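Local coordinates for protein split-Soret cytochrome c (Desulfovibrio desulfuricans, PDB 1H21) that carries two c-type hemes and an iron-sulfur cluster, probably [2Fe-2S], in each subunit of a homodimer and may transfer electrons in sulfate reduction, at residues 121-135 with 165-177. Numbering follows the deposited sequence.
Sequences LPIFNPGDAAQGVKG and KQRSERCGRLTAD. Unlike the reference sequence in segment 165-177: Cys171 (reference Ala).
Asp177 grips the backbone at the start of the irregular segment 121-135 with both carboxylate oxygens. OD1 takes the N-H of Phe124 on its syn lone pair (OD1 to Phe124 N 2.8 Å), while OD2 accepts from Ile123 N at 2.9 Å, the donor 27° out of the carboxylate plane. Just before this clasp, a cis peptide bond joins Leu121 to Pro122, and Leu174 CD2 packs against Leu121 CB (3.4 Å). The ring of Phe124 faces Ala176, whose CB lies 3.7 Å from its centroid in a CH-pi contact; a chi1 of 178°, which sets CG opposite the backbone N, turns it there.

The middle of the interface belongs to Arg173, whose chain, extended from CG to NE, reaches from the helix to the loop carbonyls. Pro126 CD lies over the centre of one guanidinium face, 3.7 Å from CZ of Arg173, and weak bonds from NH2 and NH1 go to the carbonyls of Val133 and Gly135. A water links NH1 to Phe124 O. Glu169, one helical turn earlier, holds the guanidinium by a salt bridge: its OE2, 2.9 Å from Arg173 NE, uses its anti lone pair near the guanidinium plane, and Tyr34 OH is also hydrogen-bonded to OE2. OE1 accepts the N-H of Val133 (OE1 to Val133 N 2.8 Å), which approaches from above the carboxylate plane, and more weakly that of Gly132. The two methyls of Val133 rest on neighbouring turns of the same helix face, CG2 against Glu169 and CG1 against Lys165.

The contact thus fastens the long loop between helices 102-118 and 147-158 to the helix that carries the inferred cluster ligand Cys171, within the C_GCAxxG_C_C family region of this strandless protein, through carboxylates that bind successive backbone N-H groups.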
# COMPACT_ATOMS: atom_id res chain seq x y z
N LEU A 121 8.46 3.67 -18.48
CA LEU A 121 7.69 2.43 -18.62
C LEU A 121 6.36 2.73 -19.33
O LEU A 121 5.98 3.91 -19.50
CB LEU A 121 7.42 1.85 -17.22
CG LEU A 121 8.62 1.65 -16.28
CD1 LEU A 121 8.16 1.61 -14.84
CD2 LEU A 121 9.39 0.39 -16.65
N PRO A 122 5.68 1.69 -19.84
CA PRO A 122 6.05 0.27 -19.79
C PRO A 122 7.13 -0.08 -20.82
O PRO A 122 7.41 0.68 -21.75
CB PRO A 122 4.74 -0.42 -20.16
CG PRO A 122 4.19 0.51 -21.18
CD PRO A 122 4.36 1.84 -20.49
N ILE A 123 7.73 -1.24 -20.62
CA ILE A 123 8.76 -1.76 -21.49
C ILE A 123 8.19 -3.05 -22.10
O ILE A 123 8.29 -3.29 -23.30
CB ILE A 123 10.04 -2.05 -20.67
CG1 ILE A 123 10.68 -0.73 -20.23
CG2 ILE A 123 11.00 -2.92 -21.44
CD1 ILE A 123 11.88 -0.88 -19.28
N PHE A 124 7.51 -3.84 -21.26
CA PHE A 124 6.90 -5.11 -21.66
C PHE A 124 5.85 -4.91 -22.74
O PHE A 124 5.11 -3.91 -22.75
CB PHE A 124 6.26 -5.80 -20.43
CG PHE A 124 5.54 -7.10 -20.74
CD1 PHE A 124 6.21 -8.31 -20.69
CD2 PHE A 124 4.18 -7.11 -21.03
CE1 PHE A 124 5.53 -9.52 -20.92
CE2 PHE A 124 3.48 -8.30 -21.25
CZ PHE A 124 4.16 -9.51 -21.20
N ASN A 125 5.78 -5.88 -23.64
CA ASN A 125 4.81 -5.87 -24.74
C ASN A 125 4.34 -7.33 -24.89
O ASN A 125 5.16 -8.23 -25.09
CB ASN A 125 5.49 -5.40 -26.03
CG ASN A 125 4.49 -4.99 -27.10
OD1 ASN A 125 3.41 -5.59 -27.24
ND2 ASN A 125 4.84 -3.94 -27.85
N PRO A 126 3.02 -7.58 -24.77
CA PRO A 126 2.51 -8.96 -24.88
C PRO A 126 2.35 -9.43 -26.32
O PRO A 126 2.07 -10.62 -26.58
CB PRO A 126 1.15 -8.87 -24.19
CG PRO A 126 0.66 -7.51 -24.70
CD PRO A 126 1.91 -6.62 -24.60
N GLY A 127 2.56 -8.50 -27.25
CA GLY A 127 2.40 -8.81 -28.65
C GLY A 127 0.91 -8.95 -28.89
O GLY A 127 0.13 -8.06 -28.52
N ASP A 128 0.49 -10.08 -29.43
CA ASP A 128 -0.92 -10.31 -29.68
C ASP A 128 -1.62 -11.03 -28.53
O ASP A 128 -2.82 -11.34 -28.61
CB ASP A 128 -1.10 -11.05 -31.00
CG ASP A 128 -0.61 -10.23 -32.19
OD1 ASP A 128 -1.28 -9.24 -32.54
OD2 ASP A 128 0.46 -10.56 -32.75
N ALA A 129 -0.88 -11.31 -27.46
CA ALA A 129 -1.47 -11.95 -26.28
C ALA A 129 -2.16 -10.82 -25.52
O ALA A 129 -2.67 -11.02 -24.41
CB ALA A 129 -0.37 -12.60 -25.42
N ALA A 130 -2.14 -9.62 -26.13
CA ALA A 130 -2.74 -8.43 -25.55
C ALA A 130 -4.21 -8.67 -25.29
O ALA A 130 -4.96 -9.02 -26.21
CB ALA A 130 -2.57 -7.26 -26.50
N GLN A 131 -4.62 -8.49 -24.04
CA GLN A 131 -6.02 -8.69 -23.68
C GLN A 131 -6.83 -7.41 -23.63
O GLN A 131 -8.06 -7.47 -23.54
CB GLN A 131 -6.13 -9.45 -22.37
CG GLN A 131 -5.51 -10.84 -22.42
CD GLN A 131 -5.83 -11.65 -21.19
OE1 GLN A 131 -4.93 -12.24 -20.58
NE2 GLN A 131 -7.14 -11.69 -20.82
N GLY A 132 -6.15 -6.26 -23.66
CA GLY A 132 -6.83 -4.98 -23.64
C GLY A 132 -6.83 -4.36 -25.03
O GLY A 132 -7.86 -4.35 -25.69
N VAL A 133 -5.69 -3.79 -25.41
CA VAL A 133 -5.51 -3.21 -26.74
C VAL A 133 -4.14 -3.65 -27.27
O VAL A 133 -3.13 -3.61 -26.55
CB VAL A 133 -5.60 -1.67 -26.74
CG1 VAL A 133 -6.89 -1.20 -26.14
CG2 VAL A 133 -4.38 -1.04 -26.05
N LYS A 134 -4.13 -4.13 -28.51
CA LYS A 134 -2.91 -4.60 -29.13
C LYS A 134 -2.16 -3.37 -29.61
O LYS A 134 -2.79 -2.35 -29.91
CB LYS A 134 -3.25 -5.50 -30.32
CG LYS A 134 -2.84 -6.97 -30.15
CD LYS A 134 -3.64 -7.85 -31.11
CE LYS A 134 -5.10 -7.97 -30.70
NZ LYS A 134 -5.95 -8.37 -31.88
N GLY A 135 -0.83 -3.43 -29.59
CA GLY A 135 -0.10 -2.28 -30.09
C GLY A 135 1.09 -1.69 -29.36
O GLY A 135 1.90 -2.42 -28.76
N LYS A 165 -9.25 1.81 -22.65
CA LYS A 165 -8.73 0.44 -22.68
C LYS A 165 -7.22 0.50 -22.66
O LYS A 165 -6.54 -0.44 -22.23
CB LYS A 165 -9.20 -0.29 -23.93
CG LYS A 165 -10.60 -0.84 -23.83
CD LYS A 165 -10.74 -2.12 -24.63
CE LYS A 165 -12.12 -2.73 -24.46
NZ LYS A 165 -12.16 -4.14 -24.96
N GLN A 166 -6.69 1.62 -23.11
CA GLN A 166 -5.27 1.84 -23.15
C GLN A 166 -4.64 1.91 -21.79
O GLN A 166 -3.61 1.31 -21.56
CB GLN A 166 -4.95 3.14 -23.89
CG GLN A 166 -4.96 3.07 -25.40
CD GLN A 166 -5.37 4.37 -25.97
OE1 GLN A 166 -6.54 4.76 -25.86
NE2 GLN A 166 -4.41 5.12 -26.52
N ARG A 167 -5.24 2.66 -20.87
CA ARG A 167 -4.62 2.77 -19.57
C ARG A 167 -4.73 1.48 -18.76
O ARG A 167 -3.87 1.19 -17.92
CB ARG A 167 -5.05 4.04 -18.81
CG ARG A 167 -6.23 3.92 -17.92
CD ARG A 167 -5.87 3.55 -16.49
NE ARG A 167 -6.89 2.63 -15.98
CZ ARG A 167 -6.65 1.58 -15.21
NH1 ARG A 167 -5.41 1.29 -14.82
NH2 ARG A 167 -7.63 0.72 -14.97
N SER A 168 -5.76 0.68 -19.03
CA SER A 168 -5.88 -0.59 -18.34
C SER A 168 -4.88 -1.56 -19.00
O SER A 168 -4.39 -2.48 -18.36
CB SER A 168 -7.30 -1.13 -18.41
OG SER A 168 -7.61 -1.63 -19.69
N GLU A 169 -4.57 -1.34 -20.28
CA GLU A 169 -3.59 -2.16 -20.98
C GLU A 169 -2.25 -1.75 -20.39
O GLU A 169 -1.43 -2.59 -20.04
CB GLU A 169 -3.61 -1.86 -22.49
CG GLU A 169 -2.57 -2.62 -23.32
CD GLU A 169 -2.75 -4.14 -23.32
OE1 GLU A 169 -3.90 -4.62 -23.42
OE2 GLU A 169 -1.73 -4.86 -23.25
N ARG A 170 -2.05 -0.45 -20.23
CA ARG A 170 -0.82 0.09 -19.66
C ARG A 170 -0.54 -0.47 -18.27
O ARG A 170 0.57 -0.94 -18.00
CB ARG A 170 -0.89 1.62 -19.55
CG ARG A 170 0.31 2.25 -18.82
CD ARG A 170 -0.10 3.55 -18.17
NE ARG A 170 0.96 4.22 -17.42
CZ ARG A 170 0.95 4.37 -16.10
NH1 ARG A 170 -0.06 3.88 -15.37
NH2 ARG A 170 1.93 5.04 -15.50
N CYS A 171 -1.53 -0.43 -17.37
CA CYS A 171 -1.31 -0.94 -16.03
C CYS A 171 -1.01 -2.43 -16.05
O CYS A 171 -0.17 -2.91 -15.29
CB CYS A 171 -2.43 -0.53 -15.04
SG CYS A 171 -2.30 1.24 -14.43
N GLY A 172 -1.57 -3.12 -17.04
CA GLY A 172 -1.35 -4.55 -17.18
C GLY A 172 0.10 -4.84 -17.54
O GLY A 172 0.69 -5.80 -17.03
N ARG A 173 0.68 -4.01 -18.40
CA ARG A 173 2.06 -4.18 -18.82
C ARG A 173 3.00 -3.77 -17.70
O ARG A 173 4.04 -4.40 -17.50
CB ARG A 173 2.34 -3.38 -20.09
CG ARG A 173 1.43 -3.78 -21.25
CD ARG A 173 1.69 -2.99 -22.55
NE ARG A 173 0.66 -3.28 -23.56
CZ ARG A 173 0.79 -3.07 -24.87
NH1 ARG A 173 1.92 -2.56 -25.36
NH2 ARG A 173 -0.22 -3.35 -25.69
N LEU A 174 2.63 -2.72 -16.96
CA LEU A 174 3.45 -2.26 -15.85
C LEU A 174 3.56 -3.36 -14.82
O LEU A 174 4.62 -3.55 -14.22
CB LEU A 174 2.86 -1.01 -15.20
CG LEU A 174 2.91 0.30 -15.99
CD1 LEU A 174 2.34 1.41 -15.11
CD2 LEU A 174 4.33 0.63 -16.40
N THR A 175 2.48 -4.11 -14.64
CA THR A 175 2.50 -5.23 -13.70
C THR A 175 3.65 -6.19 -14.07
O THR A 175 4.40 -6.66 -13.20
CB THR A 175 1.16 -5.99 -13.70
OG1 THR A 175 0.13 -5.11 -13.26
CG2 THR A 175 1.22 -7.14 -12.77
N ALA A 176 3.84 -6.40 -15.37
CA ALA A 176 4.86 -7.27 -15.93
C ALA A 176 6.24 -6.72 -15.72
O ALA A 176 7.12 -7.43 -15.25
CB ALA A 176 4.61 -7.46 -17.39
N ASP A 177 6.43 -5.44 -16.03
CA ASP A 177 7.73 -4.81 -15.83
C ASP A 177 8.16 -4.88 -14.36
O ASP A 177 9.35 -5.06 -14.07
CB ASP A 177 7.68 -3.33 -16.22
CG ASP A 177 7.45 -3.11 -17.71
OD1 ASP A 177 8.03 -3.83 -18.55
OD2 ASP A 177 6.72 -2.16 -18.05
O HOH W 1 4.29 -1.87 -24.31